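Local coordinates for trwC protein (PDB 1OMH) that probably nicks and transfers plasmid DNA during bacterial conjugation, its N-terminal relaxase domain gripping the DNA of the origin of transfer, at residues B[151-156]-B[233-238]; B[90-95]-B[157-162]; B[127-132]-B[170-175]. One frame throughout, in Å; residues are numbered along the deposited sequence.

In the fold
Contacts 1 and 2 are neighbours, their centres about 10 Å apart, and both hang on the five-stranded antiparallel sheet: strand 145-152 runs into 151-156, and strand 158-167 starts within 157-162, so one hairpin serves both. They meet directly through E151 and Q159 and through D157 and K234, and both reach one sulfate, bound beside two of the metal-binding histidines. Contact 3 lies at the far end of the domain, its centre about 43 Å from contact 1 and 39 Å from contact 2, on the two-stranded ribbon 126-131/134-139. Along the chain the segments interleave, 90-95 first and 233-238 last. One end thus handles DNA beside those histidines; the other binds it at DG12 to DT14 of chain A.

Contact 1 (B[151-156]-B[233-238]); sequences ETSRER and SKRTEQ. With SO4 (sulfate ion), chain D; SO4 (sulfate ion), chain E; SO4 (sulfate ion), chain C; nucleotides of chain A.
E155 lays its CB and CG on the first turn of helix 234-246, where the type I beta turn S153-R156, at the tip of the hairpin joining strands 145-152 and 158-167, packs against K234 and R235. The apolar part is made of methylenes. E155 CB meets K234 CB at 3.7 Å, and E155 CG lies near R235 CD; CG stands beside the backbone N (chi1 -81°) and the chain bends at chi2, which leaves CB and CG against the helix and sends the carboxylate on toward Q238. R154 CB comes within 4.1 Å of R235 CD. The R235 side chain crosses that of E155 at about a right angle, and its guanidinium goes on to K262 O, S265 and a DNA phosphate.

Two waters join the segments. One takes bonds from S153 OG and R235 N and donates to OP1 of DC24 of chain A, while a second, 2.9 Å from K234 NZ, donates to E155 O. S153 OG also accepts from E155 N at 3.1 Å, an ST turn that stiffens the loop.

Anions gather along both segments. T236 grips OP2 of DC24 of chain A with N and OG1, the latter at 2.7 Å. R154 binds two sulfates at the edge of its guanidinium; one is also held by H161 and H163, two of the three histidines that bind zinc or copper in other structures of this protein. The straightest of these bonds runs from R154 NH1 to O3 of the other sulfate, 2.7 Å long at 178°.

Contact 2 (B[90-95]-B[157-162]); sequences APKSVS and DPQLHT. With SO4 (sulfate ion), chain C; nucleotides of chain A.
K92 NZ makes three clear bonds to oxygens: K92 NZ to Q159 OE1 is 2.8 Å, K92 NZ to P158 O is 3.0 Å, and the third goes to OP1 of DC24 of chain A. It sits where the N-terminal turn of helix 92-99 leans on the start of strand 158-167, a central strand of the antiparallel sheet in this relaxase domain. The lysine reaches there by folding twice: CG is anti to the backbone N (chi1 -176°), then bends at chi2 and chi3 bring NZ back to the strand. Both carbonyls receive NZ somewhat tilted from their planes. With the lysine replaced by a methionine, the DC24 phosphate would probably lose a neutralising charge, and P158 O and Q159 OE1 a shared donor.

Q159 crosses K92 at about a right angle and divides its amide between protein and DNA: OE1 faces the lysine, while NE2 donates to O2 of DT23 of chain A at 2.8 Å. A water bonds A90 O, S95 OG and Q159 OE1, tying helix start, strand and base-reading amide together.

Deeper in, S95 OG accepts from L160 N at 2.8 Å, and A90 N donates to L160 O at 178°, nearly along the C=O axis, so L160 is held by both its backbone polar atoms. Its side chain continues to I107 and H110 of helix 104-122. H161 turns toward H163; with H150 these histidines bind zinc or copper in other structures of this protein. Here, with no metal, H161 ND1 donates to Q159 O, and H161 NE2 reaches sulfate O3 at 3.0 Å.

Contact 3 (B[127-132]-B[170-175]); sequences ARQKIQ and TKRSDG. With nucleotides of chain A.
The guanidinium of R172 lies under the side chain of Q129, the amide and guanidinium planes only 20° apart and stacked, with Q129 CG 3.2 Å above the guanidinium plane and offset toward its rim. Q129 runs out fully extended, CG anti to its own N (chi1 -173°), which lays CB, CG and the amide in turn across that one face. R172 spends its edge on polar partners. NH2 gives a bond to R128 O at 2.8 Å, in the carbonyl plane and on a lone pair; the same nitrogen reaches OP1 of DG13 of chain A at 2.6 Å. On another side of the group, D174 takes a side-on grip, NE to OD1 and NH1 to OD2, together a bidentate salt bridge, with R172 NH1 to D174 OD2 at 2.9 Å. Stacked on a face and held round the rim, the guanidinium has little freedom to turn, and the carboxylate probably tempers its charge beside the phosphate.

Behind this, the CB of A127 packs on T170 CG2 at 3.6 Å and on the CG of R172. The strand's other side faces the DNA: the C7 methyl of DT14 of chain A lies over the centre of one face of the R128 guanidinium, 3.7 Å from its plane, and R128 NH2 reaches a guanine O6, while K130 NZ donates to N7 of DG13 of chain A.

In the fold, strand 126-131 pairs antiparallel with strand 134-139, whose E138 touches both Q129 and R172. The segment 170-175, a loop with a type I turn R172-G175 between strand 158-167 and helix 183-187, lies against this DNA-binding ribbon.

Contact 1 (B[151-156]-B[233-238])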
# COMPACT_ATOMS: atom_id res chain seq x y z
N GLU B 151 -4.08 4.06 -9.66
CA GLU B 151 -3.58 3.44 -10.87
C GLU B 151 -2.39 4.07 -11.58
O GLU B 151 -1.91 3.52 -12.56
CB GLU B 151 -4.75 3.30 -11.86
CG GLU B 151 -6.05 2.84 -11.17
CD GLU B 151 -7.22 2.69 -12.13
OE1 GLU B 151 -7.29 3.42 -13.14
OE2 GLU B 151 -8.09 1.83 -11.86
N THR B 152 -1.90 5.20 -11.08
CA THR B 152 -0.76 5.84 -11.74
C THR B 152 0.40 6.16 -10.81
O THR B 152 0.22 6.39 -9.61
CB THR B 152 -1.18 7.14 -12.47
OG1 THR B 152 -1.48 8.16 -11.50
CG2 THR B 152 -2.40 6.91 -13.34
N SER B 153 1.59 6.17 -11.38
CA SER B 153 2.80 6.47 -10.63
C SER B 153 3.00 7.99 -10.68
O SER B 153 2.27 8.69 -11.39
CB SER B 153 4.01 5.77 -11.25
OG SER B 153 4.47 6.48 -12.39
N ARG B 154 3.98 8.48 -9.94
CA ARG B 154 4.27 9.91 -9.91
C ARG B 154 4.74 10.40 -11.28
O ARG B 154 4.80 11.60 -11.52
CB ARG B 154 5.33 10.23 -8.86
CG ARG B 154 4.89 9.98 -7.42
CD ARG B 154 3.61 10.73 -7.09
NE ARG B 154 3.24 10.62 -5.68
CZ ARG B 154 3.77 11.36 -4.70
NH1 ARG B 154 3.38 11.17 -3.45
NH2 ARG B 154 4.69 12.28 -4.97
N GLU B 155 5.08 9.47 -12.17
CA GLU B 155 5.53 9.84 -13.51
C GLU B 155 4.44 9.49 -14.52
O GLU B 155 4.65 9.52 -15.74
CB GLU B 155 6.84 9.13 -13.86
CG GLU B 155 8.08 9.82 -13.28
CD GLU B 155 8.24 11.25 -13.79
OE1 GLU B 155 7.96 11.48 -14.99
OE2 GLU B 155 8.65 12.14 -13.02
N ARG B 156 3.26 9.18 -13.99
CA ARG B 156 2.08 8.84 -14.77
C ARG B 156 2.12 7.53 -15.56
O ARG B 156 1.43 7.38 -16.57
CB ARG B 156 1.71 10.00 -15.71
CG ARG B 156 1.30 11.27 -14.96
CD ARG B 156 0.24 10.97 -13.89
NE ARG B 156 -0.23 12.16 -13.18
CZ ARG B 156 -1.03 12.14 -12.12
NH1 ARG B 156 -1.45 10.97 -11.64
NH2 ARG B 156 -1.41 13.27 -11.54
N SER B 233 8.56 2.16 -16.53
CA SER B 233 9.04 2.32 -15.16
C SER B 233 9.96 3.54 -15.06
O SER B 233 11.13 3.42 -14.73
CB SER B 233 9.81 1.07 -14.70
OG SER B 233 8.97 -0.07 -14.69
N LYS B 234 9.39 4.71 -15.34
CA LYS B 234 10.14 5.96 -15.30
C LYS B 234 10.73 6.27 -13.93
O LYS B 234 11.86 6.75 -13.85
CB LYS B 234 9.24 7.11 -15.76
CG LYS B 234 8.87 7.05 -17.25
CD LYS B 234 7.90 8.17 -17.62
CE LYS B 234 7.53 8.12 -19.10
NZ LYS B 234 6.57 9.22 -19.46
N ARG B 235 9.98 6.02 -12.86
CA ARG B 235 10.50 6.28 -11.52
C ARG B 235 11.73 5.42 -11.24
O ARG B 235 12.70 5.90 -10.65
CB ARG B 235 9.41 6.05 -10.47
CG ARG B 235 8.33 7.13 -10.47
CD ARG B 235 8.86 8.46 -9.93
NE ARG B 235 9.23 8.33 -8.53
CZ ARG B 235 10.42 8.65 -8.02
NH1 ARG B 235 11.37 9.13 -8.81
NH2 ARG B 235 10.66 8.47 -6.73
N THR B 236 11.71 4.16 -11.67
CA THR B 236 12.86 3.28 -11.46
C THR B 236 14.07 3.85 -12.19
O THR B 236 15.19 3.81 -11.68
CB THR B 236 12.59 1.86 -12.01
OG1 THR B 236 11.51 1.27 -11.28
CG2 THR B 236 13.84 1.00 -11.87
N GLU B 237 13.83 4.40 -13.38
CA GLU B 237 14.90 4.98 -14.19
C GLU B 237 15.49 6.20 -13.50
O GLU B 237 16.71 6.39 -13.51
CB GLU B 237 14.36 5.39 -15.57
CG GLU B 237 15.44 5.67 -16.61
CD GLU B 237 14.87 6.25 -17.90
OE1 GLU B 237 13.76 5.84 -18.30
OE2 GLU B 237 15.54 7.11 -18.51
N GLN B 238 14.64 7.03 -12.90
CA GLN B 238 15.10 8.22 -12.19
C GLN B 238 15.93 7.82 -10.97
O GLN B 238 16.95 8.44 -10.66
CB GLN B 238 13.90 9.09 -11.79
CG GLN B 238 13.22 9.77 -12.98
CD GLN B 238 11.92 10.48 -12.62
OE1 GLN B 238 11.49 11.41 -13.33
NE2 GLN B 238 11.28 10.05 -11.54
S SO4 D . -4.31 7.72 -9.65
O1 SO4 D . -4.85 8.50 -8.52
O2 SO4 D . -4.29 8.56 -10.86
O3 SO4 D . -5.16 6.54 -9.90
O4 SO4 D . -2.95 7.26 -9.32
S SO4 E . 5.40 13.85 -1.56
O1 SO4 E . 5.41 14.40 -2.93
O2 SO4 E . 6.75 13.40 -1.18
O3 SO4 E . 4.48 12.69 -1.52
O4 SO4 E . 4.94 14.89 -0.62
S SO4 C . 0.90 7.97 -4.83
O1 SO4 C . -0.49 8.45 -4.98
O2 SO4 C . 1.54 7.86 -6.15
O3 SO4 C . 0.89 6.65 -4.17
O4 SO4 C . 1.65 8.94 -4.00
P DC A 24 7.93 2.41 -11.24
OP1 DC A 24 6.70 3.03 -11.81
OP2 DC A 24 9.25 2.68 -11.87
O5' DC A 24 8.03 2.74 -9.68
C5' DC A 24 6.88 2.94 -8.85
C4' DC A 24 7.33 3.10 -7.42
O4' DC A 24 8.26 2.03 -7.14
C3' DC A 24 8.08 4.40 -7.13
O3' DC A 24 7.21 5.08 -6.20
C2' DC A 24 9.17 3.98 -6.15
C1' DC A 24 9.28 2.48 -6.29
N1 DC A 24 10.56 1.87 -6.69
C2 DC A 24 11.57 1.78 -5.73
O2 DC A 24 11.39 2.31 -4.63
N3 DC A 24 12.71 1.12 -6.02
C4 DC A 24 12.87 0.57 -7.23
N4 DC A 24 14.00 -0.10 -7.47
C5 DC A 24 11.87 0.68 -8.24
C6 DC A 24 10.75 1.34 -7.94
O HOH W 1 6.93 5.20 -13.01
O HOH W 2 3.86 8.56 -18.52

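Contact 2 (B[90-95]-B[157-162])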
# COMPACT_ATOMS: atom_id res chain seq x y z
N ALA B 90 1.46 -3.80 -7.36
CA ALA B 90 1.57 -4.96 -8.24
C ALA B 90 2.79 -4.86 -9.15
O ALA B 90 3.35 -3.77 -9.34
CB ALA B 90 0.31 -5.06 -9.09
N PRO B 91 3.24 -6.01 -9.68
CA PRO B 91 4.39 -6.03 -10.58
C PRO B 91 3.99 -5.15 -11.76
O PRO B 91 2.80 -5.02 -12.04
CB PRO B 91 4.49 -7.50 -10.97
CG PRO B 91 4.02 -8.20 -9.71
CD PRO B 91 2.83 -7.38 -9.31
N LYS B 92 4.96 -4.55 -12.45
CA LYS B 92 4.64 -3.67 -13.57
C LYS B 92 3.84 -4.34 -14.69
O LYS B 92 2.89 -3.76 -15.21
CB LYS B 92 5.93 -3.06 -14.15
CG LYS B 92 5.70 -2.04 -15.27
CD LYS B 92 4.94 -0.80 -14.78
CE LYS B 92 5.74 -0.04 -13.71
NZ LYS B 92 5.09 1.24 -13.33
N SER B 93 4.23 -5.56 -15.07
CA SER B 93 3.52 -6.28 -16.12
C SER B 93 2.04 -6.42 -15.77
O SER B 93 1.17 -6.36 -16.64
CB SER B 93 4.11 -7.67 -16.34
OG SER B 93 3.96 -8.47 -15.19
N VAL B 94 1.77 -6.62 -14.49
CA VAL B 94 0.40 -6.78 -14.03
C VAL B 94 -0.35 -5.46 -14.19
O VAL B 94 -1.49 -5.44 -14.66
CB VAL B 94 0.37 -7.27 -12.56
CG1 VAL B 94 -1.06 -7.32 -12.04
CG2 VAL B 94 1.01 -8.65 -12.48
N SER B 95 0.29 -4.35 -13.81
CA SER B 95 -0.35 -3.04 -13.96
C SER B 95 -0.63 -2.79 -15.45
O SER B 95 -1.68 -2.25 -15.80
CB SER B 95 0.55 -1.92 -13.41
OG SER B 95 0.70 -2.02 -12.00
N ASP B 157 2.94 6.59 -15.10
CA ASP B 157 3.01 5.27 -15.73
C ASP B 157 1.91 4.43 -15.09
O ASP B 157 1.45 4.74 -13.99
CB ASP B 157 4.34 4.57 -15.44
CG ASP B 157 5.46 5.01 -16.35
OD1 ASP B 157 5.23 5.05 -17.58
OD2 ASP B 157 6.56 5.30 -15.84
N PRO B 158 1.46 3.37 -15.78
CA PRO B 158 0.43 2.52 -15.18
C PRO B 158 1.09 1.97 -13.91
O PRO B 158 2.22 1.51 -13.97
CB PRO B 158 0.21 1.43 -16.23
CG PRO B 158 0.57 2.12 -17.52
CD PRO B 158 1.79 2.92 -17.14
N GLN B 159 0.38 2.04 -12.79
CA GLN B 159 0.94 1.59 -11.52
C GLN B 159 -0.18 1.27 -10.55
O GLN B 159 -0.63 2.12 -9.78
CB GLN B 159 1.85 2.69 -10.96
CG GLN B 159 2.58 2.38 -9.66
CD GLN B 159 3.52 1.19 -9.76
OE1 GLN B 159 3.93 0.78 -10.85
NE2 GLN B 159 3.87 0.63 -8.61
N LEU B 160 -0.64 0.02 -10.59
CA LEU B 160 -1.73 -0.43 -9.73
C LEU B 160 -1.25 -0.63 -8.30
O LEU B 160 -0.42 -1.50 -8.03
CB LEU B 160 -2.30 -1.75 -10.29
CG LEU B 160 -3.47 -2.41 -9.57
CD1 LEU B 160 -4.67 -1.47 -9.53
CD2 LEU B 160 -3.83 -3.70 -10.31
N HIS B 161 -1.76 0.19 -7.39
CA HIS B 161 -1.37 0.08 -6.00
C HIS B 161 -2.48 0.57 -5.09
O HIS B 161 -3.32 1.39 -5.49
CB HIS B 161 -0.09 0.88 -5.72
CG HIS B 161 -0.20 2.35 -6.00
ND1 HIS B 161 -0.30 2.86 -7.28
CD2 HIS B 161 -0.18 3.42 -5.17
CE1 HIS B 161 -0.35 4.17 -7.22
NE2 HIS B 161 -0.28 4.54 -5.96
N THR B 162 -2.50 0.05 -3.87
CA THR B 162 -3.51 0.43 -2.90
C THR B 162 -2.88 0.87 -1.61
O THR B 162 -1.97 0.21 -1.09
CB THR B 162 -4.47 -0.73 -2.58
OG1 THR B 162 -5.20 -1.10 -3.76
CG2 THR B 162 -5.47 -0.32 -1.49
S SO4 C . 0.90 7.97 -4.83
O1 SO4 C . -0.49 8.45 -4.98
O2 SO4 C . 1.54 7.86 -6.15
O3 SO4 C . 0.89 6.65 -4.17
O4 SO4 C . 1.65 8.94 -4.00
P DT A 23 11.08 -4.02 -10.83
OP1 DT A 23 10.33 -4.95 -11.70
OP2 DT A 23 12.50 -3.72 -11.12
O5' DT A 23 10.26 -2.65 -10.69
C5' DT A 23 9.84 -1.88 -11.85
C4' DT A 23 8.45 -1.32 -11.61
O4' DT A 23 7.63 -2.40 -11.16
C3' DT A 23 8.28 -0.16 -10.61
O3' DT A 23 7.61 0.84 -11.39
C2' DT A 23 6.99 -0.50 -9.89
C1' DT A 23 6.71 -1.96 -10.19
N1 DT A 23 6.64 -2.98 -9.12
C2 DT A 23 5.81 -2.77 -8.05
O2 DT A 23 5.24 -1.72 -7.84
N3 DT A 23 5.67 -3.86 -7.22
C4 DT A 23 6.29 -5.10 -7.36
O4 DT A 23 6.03 -5.99 -6.56
C5 DT A 23 7.21 -5.21 -8.47
C7 DT A 23 7.96 -6.49 -8.69
C6 DT A 23 7.35 -4.15 -9.27
P DC A 24 7.93 2.41 -11.24
OP1 DC A 24 6.70 3.03 -11.81
OP2 DC A 24 9.25 2.68 -11.87
O5' DC A 24 8.03 2.74 -9.68
C5' DC A 24 6.88 2.94 -8.85
C4' DC A 24 7.33 3.10 -7.42
O4' DC A 24 8.26 2.03 -7.14
C3' DC A 24 8.08 4.40 -7.13
O3' DC A 24 7.21 5.08 -6.20
C2' DC A 24 9.17 3.98 -6.15
C1' DC A 24 9.28 2.48 -6.29
N1 DC A 24 10.56 1.87 -6.69
C2 DC A 24 11.57 1.78 -5.73
O2 DC A 24 11.39 2.31 -4.63
N3 DC A 24 12.71 1.12 -6.02
C4 DC A 24 12.87 0.57 -7.23
N4 DC A 24 14.00 -0.10 -7.47
C5 DC A 24 11.87 0.68 -8.24
C6 DC A 24 10.75 1.34 -7.94
O HOH W 3 3.11 -1.85 -11.31

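Contact 3 (B[127-132]-B[170-175])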
# COMPACT_ATOMS: atom_id res chain seq x y z
N ALA B 127 -2.94 -4.58 21.33
CA ALA B 127 -3.04 -3.39 22.16
C ALA B 127 -2.53 -3.78 23.54
O ALA B 127 -2.39 -4.96 23.84
CB ALA B 127 -4.48 -2.92 22.25
N ARG B 128 -2.23 -2.79 24.38
CA ARG B 128 -1.76 -3.08 25.72
C ARG B 128 -2.83 -2.75 26.76
O ARG B 128 -3.81 -2.07 26.47
CB ARG B 128 -0.49 -2.28 26.02
CG ARG B 128 0.67 -2.59 25.10
CD ARG B 128 1.18 -1.32 24.46
NE ARG B 128 2.35 -0.78 25.14
CZ ARG B 128 2.92 0.38 24.84
NH1 ARG B 128 2.43 1.13 23.86
NH2 ARG B 128 4.00 0.77 25.50
N GLN B 129 -2.63 -3.28 27.96
CA GLN B 129 -3.52 -3.03 29.09
C GLN B 129 -2.65 -3.23 30.33
O GLN B 129 -2.04 -4.29 30.51
CB GLN B 129 -4.70 -4.00 29.10
CG GLN B 129 -5.73 -3.65 30.18
CD GLN B 129 -7.01 -4.47 30.10
OE1 GLN B 129 -7.95 -4.23 30.86
NE2 GLN B 129 -7.04 -5.44 29.20
N LYS B 130 -2.59 -2.20 31.17
CA LYS B 130 -1.79 -2.23 32.39
C LYS B 130 -2.68 -2.38 33.61
O LYS B 130 -3.44 -1.47 33.94
CB LYS B 130 -0.97 -0.95 32.51
CG LYS B 130 -0.10 -0.88 33.76
CD LYS B 130 0.43 0.53 33.99
CE LYS B 130 1.27 1.02 32.83
NZ LYS B 130 1.76 2.41 33.03
N ILE B 131 -2.58 -3.52 34.28
CA ILE B 131 -3.37 -3.77 35.49
C ILE B 131 -2.43 -3.85 36.68
O ILE B 131 -1.63 -4.78 36.79
CB ILE B 131 -4.15 -5.11 35.41
CG1 ILE B 131 -4.98 -5.17 34.12
CG2 ILE B 131 -5.05 -5.25 36.63
CD1 ILE B 131 -5.87 -3.98 33.91
N GLN B 132 -2.52 -2.86 37.57
CA GLN B 132 -1.69 -2.80 38.76
C GLN B 132 -0.20 -2.81 38.44
O GLN B 132 0.57 -3.54 39.06
CB GLN B 132 -2.04 -3.96 39.70
CG GLN B 132 -3.36 -3.78 40.43
CD GLN B 132 -3.98 -5.09 40.87
OE1 GLN B 132 -4.96 -5.11 41.62
NE2 GLN B 132 -3.41 -6.20 40.41
N THR B 170 -7.89 0.24 18.01
CA THR B 170 -8.33 -1.14 18.11
C THR B 170 -9.11 -1.30 19.41
O THR B 170 -8.81 -0.65 20.40
CB THR B 170 -7.12 -2.11 18.06
OG1 THR B 170 -7.59 -3.46 18.04
CG2 THR B 170 -6.19 -1.89 19.24
N LYS B 171 -10.15 -2.13 19.39
CA LYS B 171 -10.98 -2.34 20.58
C LYS B 171 -10.55 -3.58 21.36
O LYS B 171 -10.49 -4.67 20.80
CB LYS B 171 -12.46 -2.49 20.19
CG LYS B 171 -13.39 -2.68 21.39
CD LYS B 171 -14.50 -3.68 21.10
CE LYS B 171 -15.65 -3.06 20.34
NZ LYS B 171 -16.49 -2.19 21.21
N ARG B 172 -10.28 -3.41 22.64
CA ARG B 172 -9.85 -4.51 23.49
C ARG B 172 -10.99 -5.42 23.93
O ARG B 172 -12.17 -5.09 23.76
CB ARG B 172 -9.12 -3.99 24.72
CG ARG B 172 -7.93 -3.13 24.39
CD ARG B 172 -7.10 -2.84 25.62
NE ARG B 172 -7.92 -2.34 26.71
CZ ARG B 172 -7.44 -1.65 27.74
NH1 ARG B 172 -8.25 -1.23 28.70
NH2 ARG B 172 -6.15 -1.37 27.79
N SER B 173 -10.62 -6.56 24.51
CA SER B 173 -11.57 -7.55 24.99
C SER B 173 -12.57 -6.95 25.98
O SER B 173 -13.73 -7.38 26.04
CB SER B 173 -10.81 -8.70 25.66
OG SER B 173 -11.39 -9.95 25.34
N ASP B 174 -12.12 -5.96 26.74
CA ASP B 174 -12.97 -5.30 27.73
C ASP B 174 -13.81 -4.20 27.08
O ASP B 174 -14.37 -3.34 27.77
CB ASP B 174 -12.09 -4.71 28.84
CG ASP B 174 -11.17 -3.62 28.33
OD1 ASP B 174 -10.94 -3.58 27.10
OD2 ASP B 174 -10.66 -2.82 29.15
N GLY B 175 -13.89 -4.23 25.75
CA GLY B 175 -14.68 -3.24 25.03
C GLY B 175 -14.12 -1.83 24.98
O GLY B 175 -14.79 -0.91 24.53
P DG A 12 -3.97 -0.08 36.89
OP1 DG A 12 -5.02 -1.12 37.10
OP2 DG A 12 -2.54 -0.45 37.01
O5' DG A 12 -4.18 0.56 35.44
C5' DG A 12 -5.49 0.81 34.95
C4' DG A 12 -5.47 1.93 33.93
O4' DG A 12 -4.89 3.10 34.54
C3' DG A 12 -4.59 1.64 32.70
O3' DG A 12 -5.46 1.32 31.60
C2' DG A 12 -4.08 3.02 32.31
C1' DG A 12 -4.21 3.86 33.56
N9 DG A 12 -2.98 4.43 34.11
C8 DG A 12 -2.35 4.15 35.30
N7 DG A 12 -1.30 4.90 35.50
C5 DG A 12 -1.23 5.71 34.38
C6 DG A 12 -0.31 6.74 34.03
O6 DG A 12 0.66 7.16 34.67
N1 DG A 12 -0.62 7.30 32.79
C2 DG A 12 -1.68 6.93 32.00
N2 DG A 12 -1.82 7.59 30.84
N3 DG A 12 -2.54 5.99 32.31
C4 DG A 12 -2.26 5.43 33.51
P DG A 13 -4.84 1.05 30.13
OP1 DG A 13 -5.99 0.78 29.22
OP2 DG A 13 -3.75 0.05 30.25
O5' DG A 13 -4.21 2.45 29.69
C5' DG A 13 -5.02 3.44 29.04
C4' DG A 13 -4.14 4.41 28.28
O4' DG A 13 -3.19 4.98 29.19
C3' DG A 13 -3.30 3.80 27.15
O3' DG A 13 -3.89 4.25 25.92
C2' DG A 13 -2.02 4.61 27.17
C1' DG A 13 -1.95 5.21 28.55
N9 DG A 13 -0.88 4.81 29.45
C8 DG A 13 -0.84 3.77 30.35
N7 DG A 13 0.22 3.81 31.12
C5 DG A 13 0.93 4.91 30.67
C6 DG A 13 2.16 5.47 31.12
O6 DG A 13 2.89 5.10 32.06
N1 DG A 13 2.51 6.59 30.36
C2 DG A 13 1.77 7.09 29.31
N2 DG A 13 2.25 8.17 28.68
N3 DG A 13 0.64 6.58 28.90
C4 DG A 13 0.28 5.51 29.61
P DT A 14 -3.33 3.71 24.51
OP1 DT A 14 -4.35 4.14 23.51
OP2 DT A 14 -3.00 2.27 24.65
O5' DT A 14 -2.00 4.56 24.25
C5' DT A 14 -2.09 5.93 23.86
C4' DT A 14 -0.72 6.57 23.70
O4' DT A 14 -0.04 6.62 24.97
C3' DT A 14 0.24 5.86 22.74
O3' DT A 14 0.24 6.56 21.49
C2' DT A 14 1.61 6.18 23.32
C1' DT A 14 1.37 6.51 24.78
N1 DT A 14 1.93 5.57 25.79
C2 DT A 14 3.11 5.92 26.41
O2 DT A 14 3.72 6.95 26.17
N3 DT A 14 3.54 5.02 27.35
C4 DT A 14 2.94 3.84 27.72
O4 DT A 14 3.46 3.14 28.60
C5 DT A 14 1.72 3.52 27.02
C7 DT A 14 1.01 2.25 27.34
C6 DT A 14 1.28 4.39 26.10